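HpcH/HpaI aldolase/citrate lyase family protein (Burkholderia cenocepacia, PDB 4MF4) belongs to the HpcH/HpaI aldolase/citrate lyase family and folds as a TIM barrel, six copies of which make up the assembly. Local coordinates at residues Ala87-Pro90 / Trp91-Lys94; His117-Arg120 / Leu121-Pro125. All blocks are in the same frame, centred on the assembly; numbering follows the deposited sequence.

Contact 1 of 2, residues Ala87-Pro90 / Trp91-Lys94; sequences AREP and WLVK
The backbone N of Lys94 donates to Pro90 O at 2.9 Å, and this nearly straight bond is the second rung of a helix that is just starting. The first comes from Val93 N, which reaches Glu89 O at 3.2 Å; Glu89 is thus the N-cap residue, its carbonyl already drawn into the helical pattern. Ahead of it the chain bends through an inverse gamma turn centred on Arg88.

Several apolar atoms pack beside the cap. Glu89 and Leu92 run side by side and point the same way, so that the CG methylene of Glu89 lies 3.9 Å from Leu92 CD1, while the carboxylate, carried off by the bend at chi2 (-67°), heads away from the helix. Ala87 CB approaches Leu92 CD1 more loosely, at 4.3 Å. Glu89 CB, also in touch with the leucine, sits 4.0 Å from CD1 of the Trp91 indole, approaching it obliquely. Trp91 CG is wedged between its own backbone N and carbonyl carbon (chi1 84°), and Leu92 CD2 lies over one face of the ring, 3.7 Å above its plane and toward the rim. Val93 adds its CG2 methyl, 3.6 Å from Glu89 O.

Trp91 and Leu92 both pack on Trp91 of a third subunit, and Lys94 NZ forms a salt bridge with Glu56 of the second. Within the chain, this N-terminal end of helix 90-98 follows strand 80-84 of the barrel; Val93 turns to strand 103-106, and Arg88, Pro90 and Val93 lean on helix 112-121.

Contact 2 of 2, residues His117-Arg120 / Leu121-Pro125; sequences HAVR and LTRFP
Leu121 lies across the imidazole of His117, one helical turn back: its CG stands 4.1 Å from the ring centroid and 19° off the normal, a CH-pi contact over one face. With CG anti to the backbone N (chi1 -179°), His117 carries its ring alongside the helix to meet the leucine, whose CD2 comes within 3.7 Å of NE2. ND1 of the same ring is hydrogen-bonded to Arg88 NE.

Val119 O is gripped twice by Thr122. Thr122 OG1 donates to Val119 O at 2.8 Å, in the carbonyl plane on a lone pair, whereas Thr122 N comes from above that plane at 2.9 Å. Thr122 OG1 in turn accepts from Arg123 NH1 at 2.8 Å, which helps fix the guanidinium; Val119 CG1 lies over one face of that group, toward its rim. Arg123 N donates to Arg120 O from above the carbonyl plane.

Arg120 NE binds the carbonyl of Asp131. Leu121 packs on Pro90 and Val93 of helix 90-98, while Thr122 faces strands 103-106 and 160-165, so the C-terminal part of helix 112-121 is set against the barrel wall and the preceding helix.

How the contacts relate
Together the contacts illustrate how two successive helices of a TIM barrel can be joined through opposite parts: contact 1 is the start of helix 90-98, contact 2 the C-terminal part of helix 112-121 and the residues that follow. They come in series along the chain, with strand 103-106 between them, and their centres are about 10 Å apart on the same side of the chain's centre. The two meet directly. Val93 CG1 packs on Leu121 O at 3.7 Å, and Arg88 CD on Ala118 CB, also at 3.7 Å. Both also touch the second subunit, contact 1 through its helix start and contact 2 through the loop residues Phe124 and Pro125, so the region borders a subunit interface.

Contact 1 of 2, residues Ala87-Pro90 / Trp91-Lys94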
ATOM      1  N   ALA A  87     -13.711   1.803 -18.724  1.00 16.68           N
ATOM      2  CA  ALA A  87     -14.802   2.489 -19.439  1.00 17.92           C
ATOM      3  C   ALA A  87     -14.174   3.577 -20.321  1.00 19.09           C
ATOM      4  O   ALA A  87     -13.010   3.904 -20.185  1.00 16.86           O
ATOM      5  CB  ALA A  87     -15.771   3.134 -18.456  1.00 18.41           C
ATOM      6  N   ARG A  88     -14.971   4.133 -21.215  1.00 19.84           N
ATOM      7  CA  ARG A  88     -14.465   5.113 -22.152  1.00 22.57           C
ATOM      8  C   ARG A  88     -14.646   6.529 -21.585  1.00 23.02           C
ATOM      9  O   ARG A  88     -15.387   7.316 -22.150  1.00 24.06           O
ATOM     10  CB  ARG A  88     -15.216   4.939 -23.462  1.00 23.45           C
ATOM     11  CG  ARG A  88     -14.445   5.364 -24.666  1.00 24.22           C
ATOM     12  CD  ARG A  88     -15.245   5.055 -25.901  1.00 25.20           C
ATOM     13  NE  ARG A  88     -16.440   5.861 -25.954  1.00 25.58           N
ATOM     14  CZ  ARG A  88     -17.669   5.425 -25.761  1.00 26.75           C
ATOM     15  NH1 ARG A  88     -17.930   4.136 -25.572  1.00 27.98           N
ATOM     16  NH2 ARG A  88     -18.651   6.303 -25.850  1.00 27.72           N
ATOM     17  N   GLU A  89     -14.019   6.813 -20.440  1.00 21.96           N
ATOM     18  CA  GLU A  89     -14.079   8.110 -19.791  1.00 22.09           C
ATOM     19  C   GLU A  89     -12.735   8.790 -20.009  1.00 19.75           C
ATOM     20  O   GLU A  89     -11.703   8.184 -19.772  1.00 17.42           O
ATOM     21  CB  GLU A  89     -14.300   7.977 -18.279  1.00 26.01           C
ATOM     22  CG  GLU A  89     -15.554   7.205 -17.815  1.00 29.06           C
ATOM     23  CD  GLU A  89     -16.870   7.885 -18.154  1.00 32.35           C
ATOM     24  OE1 GLU A  89     -16.895   9.095 -18.491  1.00 34.62           O
ATOM     25  OE2 GLU A  89     -17.906   7.188 -18.096  1.00 37.96           O
ATOM     26  N   PRO A  90     -12.743  10.055 -20.433  1.00 18.73           N
ATOM     27  CA  PRO A  90     -11.485  10.755 -20.658  1.00 17.60           C
ATOM     28  C   PRO A  90     -10.444  10.586 -19.515  1.00 17.26           C
ATOM     29  O   PRO A  90      -9.259  10.288 -19.766  1.00 14.18           O
ATOM     30  CB  PRO A  90     -11.914  12.228 -20.801  1.00 18.78           C
ATOM     31  CG  PRO A  90     -13.343  12.199 -21.252  1.00 19.01           C
ATOM     32  CD  PRO A  90     -13.929  10.879 -20.778  1.00 19.59           C
ATOM     33  N   TRP A  91     -10.876  10.753 -18.263  1.00 16.82           N
ATOM     34  CA  TRP A  91      -9.913  10.719 -17.150  1.00 15.94           C
ATOM     35  C   TRP A  91      -9.238   9.361 -16.951  1.00 15.35           C
ATOM     36  O   TRP A  91      -8.048   9.292 -16.629  1.00 14.61           O
ATOM     37  CB  TRP A  91     -10.554  11.238 -15.848  1.00 15.86           C
ATOM     38  CG  TRP A  91     -11.346  10.253 -15.036  1.00 15.35           C
ATOM     39  CD1 TRP A  91     -12.681   9.983 -15.159  1.00 16.56           C
ATOM     40  CD2 TRP A  91     -10.904   9.496 -13.888  1.00 15.69           C
ATOM     41  NE1 TRP A  91     -13.088   9.058 -14.197  1.00 16.18           N
ATOM     42  CE2 TRP A  91     -12.015   8.737 -13.417  1.00 15.70           C
ATOM     43  CE3 TRP A  91      -9.692   9.366 -13.229  1.00 15.61           C
ATOM     44  CZ2 TRP A  91     -11.942   7.931 -12.289  1.00 16.00           C
ATOM     45  CZ3 TRP A  91      -9.612   8.538 -12.124  1.00 15.32           C
ATOM     46  CH2 TRP A  91     -10.726   7.823 -11.673  1.00 15.96           C
ATOM     47  N   LEU A  92      -9.978   8.274 -17.160  1.00 16.49           N
ATOM     48  CA  LEU A  92      -9.417   6.910 -17.095  1.00 15.98           C
ATOM     49  C   LEU A  92      -8.415   6.614 -18.226  1.00 15.82           C
ATOM     50  O   LEU A  92      -7.388   5.979 -18.022  1.00 14.85           O
ATOM     51  CB  LEU A  92     -10.565   5.905 -17.155  1.00 16.83           C
ATOM     52  CG  LEU A  92     -11.448   5.899 -15.917  1.00 17.96           C
ATOM     53  CD1 LEU A  92     -12.752   5.140 -16.125  1.00 18.46           C
ATOM     54  CD2 LEU A  92     -10.664   5.326 -14.719  1.00 19.00           C
ATOM     55  N   VAL A  93      -8.715   7.088 -19.417  1.00 15.95           N
ATOM     56  CA  VAL A  93      -7.840   6.899 -20.586  1.00 16.18           C
ATOM     57  C   VAL A  93      -6.545   7.685 -20.422  1.00 16.70           C
ATOM     58  O   VAL A  93      -5.495   7.180 -20.730  1.00 17.88           O
ATOM     59  CB  VAL A  93      -8.557   7.296 -21.889  1.00 16.53           C
ATOM     60  CG1 VAL A  93      -7.629   7.384 -23.105  1.00 16.94           C
ATOM     61  CG2 VAL A  93      -9.695   6.329 -22.162  1.00 16.45           C
ATOM     62  N   LYS A  94      -6.662   8.928 -19.954  1.00 17.31           N
ATOM     63  CA  LYS A  94      -5.558   9.772 -19.591  1.00 18.61           C
ATOM     64  C   LYS A  94      -4.638   9.066 -18.587  1.00 16.71           C
ATOM     65  O   LYS A  94      -3.432   9.030 -18.781  1.00 15.87           O
ATOM     66  CB  LYS A  94      -6.166  11.025 -18.956  1.00 21.08           C
ATOM     67  CG  LYS A  94      -5.319  12.239 -18.888  1.00 23.75           C
ATOM     68  CD  LYS A  94      -6.184  13.428 -18.465  1.00 25.74           C
ATOM     69  CE  LYS A  94      -7.097  13.901 -19.564  1.00 26.27           C
ATOM     70  NZ  LYS A  94      -8.150  14.780 -18.975  1.00 28.21           N
TER

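Contact 2 of 2, residues His117-Arg120 / Leu121-Pro125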
ATOM      1  N   HIS A 117     -14.752   7.875 -30.914  1.00 16.70           N
ATOM      2  CA  HIS A 117     -14.535   8.608 -29.638  1.00 17.78           C
ATOM      3  C   HIS A 117     -13.342   8.001 -28.869  1.00 16.76           C
ATOM      4  O   HIS A 117     -12.472   8.698 -28.408  1.00 16.93           O
ATOM      5  CB  HIS A 117     -15.813   8.623 -28.803  1.00 18.98           C
ATOM      6  CG  HIS A 117     -15.672   9.378 -27.516  1.00 19.84           C
ATOM      7  ND1 HIS A 117     -15.817   8.790 -26.281  1.00 20.65           N
ATOM      8  CD2 HIS A 117     -15.331  10.664 -27.276  1.00 20.34           C
ATOM      9  CE1 HIS A 117     -15.626   9.692 -25.331  1.00 20.60           C
ATOM     10  NE2 HIS A 117     -15.312  10.833 -25.910  1.00 19.46           N
ATOM     11  N   ALA A 118     -13.264   6.686 -28.828  1.00 16.86           N
ATOM     12  CA  ALA A 118     -12.205   5.958 -28.159  1.00 16.46           C
ATOM     13  C   ALA A 118     -10.870   6.347 -28.752  1.00 16.58           C
ATOM     14  O   ALA A 118      -9.946   6.715 -28.030  1.00 16.88           O
ATOM     15  CB  ALA A 118     -12.453   4.449 -28.288  1.00 16.74           C
ATOM     16  N   VAL A 119     -10.807   6.397 -30.072  1.00 16.76           N
ATOM     17  CA  VAL A 119      -9.601   6.855 -30.763  1.00 16.78           C
ATOM     18  C   VAL A 119      -9.232   8.290 -30.442  1.00 18.17           C
ATOM     19  O   VAL A 119      -8.079   8.545 -30.157  1.00 18.91           O
ATOM     20  CB  VAL A 119      -9.699   6.699 -32.317  1.00 16.28           C
ATOM     21  CG1 VAL A 119      -8.496   7.335 -33.031  1.00 16.03           C
ATOM     22  CG2 VAL A 119      -9.766   5.232 -32.698  1.00 15.86           C
ATOM     23  N   ARG A 120     -10.190   9.212 -30.514  1.00 19.68           N
ATOM     24  CA  ARG A 120      -9.955  10.626 -30.209  1.00 20.35           C
ATOM     25  C   ARG A 120      -9.332  10.815 -28.844  1.00 18.67           C
ATOM     26  O   ARG A 120      -8.477  11.667 -28.656  1.00 18.80           O
ATOM     27  CB  ARG A 120     -11.277  11.430 -30.222  1.00 22.34           C
ATOM     28  CG  ARG A 120     -11.923  11.619 -31.590  1.00 24.67           C
ATOM     29  CD  ARG A 120     -13.245  12.385 -31.458  1.00 26.72           C
ATOM     30  NE  ARG A 120     -12.971  13.758 -31.024  1.00 28.16           N
ATOM     31  CZ  ARG A 120     -13.877  14.660 -30.657  1.00 31.34           C
ATOM     32  NH1 ARG A 120     -15.167  14.351 -30.617  1.00 31.74           N
ATOM     33  NH2 ARG A 120     -13.478  15.888 -30.302  1.00 31.30           N
ATOM     34  N   LEU A 121      -9.799  10.041 -27.876  1.00 18.34           N
ATOM     35  CA  LEU A 121      -9.328  10.129 -26.507  1.00 18.18           C
ATOM     36  C   LEU A 121      -7.872   9.746 -26.409  1.00 17.35           C
ATOM     37  O   LEU A 121      -7.208  10.184 -25.477  1.00 18.99           O
ATOM     38  CB  LEU A 121     -10.142   9.280 -25.540  1.00 17.99           C
ATOM     39  CG  LEU A 121     -11.592   9.665 -25.260  1.00 18.37           C
ATOM     40  CD1 LEU A 121     -12.144   8.617 -24.301  1.00 19.29           C
ATOM     41  CD2 LEU A 121     -11.788  11.050 -24.660  1.00 19.12           C
ATOM     42  N   THR A 122      -7.355   9.005 -27.376  1.00 16.84           N
ATOM     43  CA  THR A 122      -5.934   8.612 -27.388  1.00 16.17           C
ATOM     44  C   THR A 122      -4.978   9.470 -28.210  1.00 17.01           C
ATOM     45  O   THR A 122      -3.758   9.207 -28.194  1.00 15.34           O
ATOM     46  CB  THR A 122      -5.739   7.138 -27.844  1.00 16.22           C
ATOM     47  OG1 THR A 122      -5.896   7.024 -29.271  1.00 16.28           O
ATOM     48  CG2 THR A 122      -6.682   6.236 -27.119  1.00 16.30           C
ATOM     49  N   ARG A 123      -5.504  10.518 -28.863  1.00 17.61           N
ATOM     50  CA  ARG A 123      -4.719  11.334 -29.784  1.00 17.57           C
ATOM     51  C   ARG A 123      -4.560  12.788 -29.291  1.00 18.12           C
ATOM     52  O   ARG A 123      -5.515  13.429 -28.935  1.00 16.89           O
ATOM     53  CB  ARG A 123      -5.366  11.367 -31.171  1.00 18.69           C
ATOM     54  CG  ARG A 123      -5.434  10.021 -31.919  1.00 19.32           C
ATOM     55  CD  ARG A 123      -4.092   9.316 -31.941  1.00 20.18           C
ATOM     56  NE  ARG A 123      -3.955   8.299 -32.977  1.00 19.94           N
ATOM     57  CZ  ARG A 123      -4.141   6.986 -32.819  1.00 20.97           C
ATOM     58  NH1 ARG A 123      -4.522   6.452 -31.665  1.00 19.09           N
ATOM     59  NH2 ARG A 123      -3.935   6.176 -33.853  1.00 21.05           N
ATOM     60  N   PHE A 124      -3.323  13.261 -29.261  1.00 18.62           N
ATOM     61  CA  PHE A 124      -3.047  14.678 -29.201  1.00 19.85           C
ATOM     62  C   PHE A 124      -3.592  15.390 -30.447  1.00 21.51           C
ATOM     63  O   PHE A 124      -3.430  14.890 -31.559  1.00 22.47           O
ATOM     64  CB  PHE A 124      -1.557  14.893 -29.146  1.00 19.87           C
ATOM     65  CG  PHE A 124      -0.923  14.461 -27.853  1.00 19.95           C
ATOM     66  CD1 PHE A 124      -1.473  14.815 -26.648  1.00 19.16           C
ATOM     67  CD2 PHE A 124       0.268  13.739 -27.870  1.00 20.15           C
ATOM     68  CE1 PHE A 124      -0.853  14.450 -25.461  1.00 21.52           C
ATOM     69  CE2 PHE A 124       0.886  13.371 -26.708  1.00 20.21           C
ATOM     70  CZ  PHE A 124       0.321  13.709 -25.492  1.00 21.21           C
ATOM     71  N   PRO A 125      -4.224  16.560 -30.273  1.00 22.92           N
ATOM     72  CA  PRO A 125      -4.668  17.278 -31.483  1.00 24.69           C
ATOM     73  C   PRO A 125      -3.488  17.581 -32.437  1.00 25.99           C
ATOM     74  O   PRO A 125      -2.468  18.116 -32.021  1.00 27.68           O
ATOM     75  CB  PRO A 125      -5.296  18.565 -30.944  1.00 24.68           C
ATOM     76  CG  PRO A 125      -5.301  18.474 -29.470  1.00 26.45           C
ATOM     77  CD  PRO A 125      -4.481  17.301 -29.031  1.00 24.36           C
TER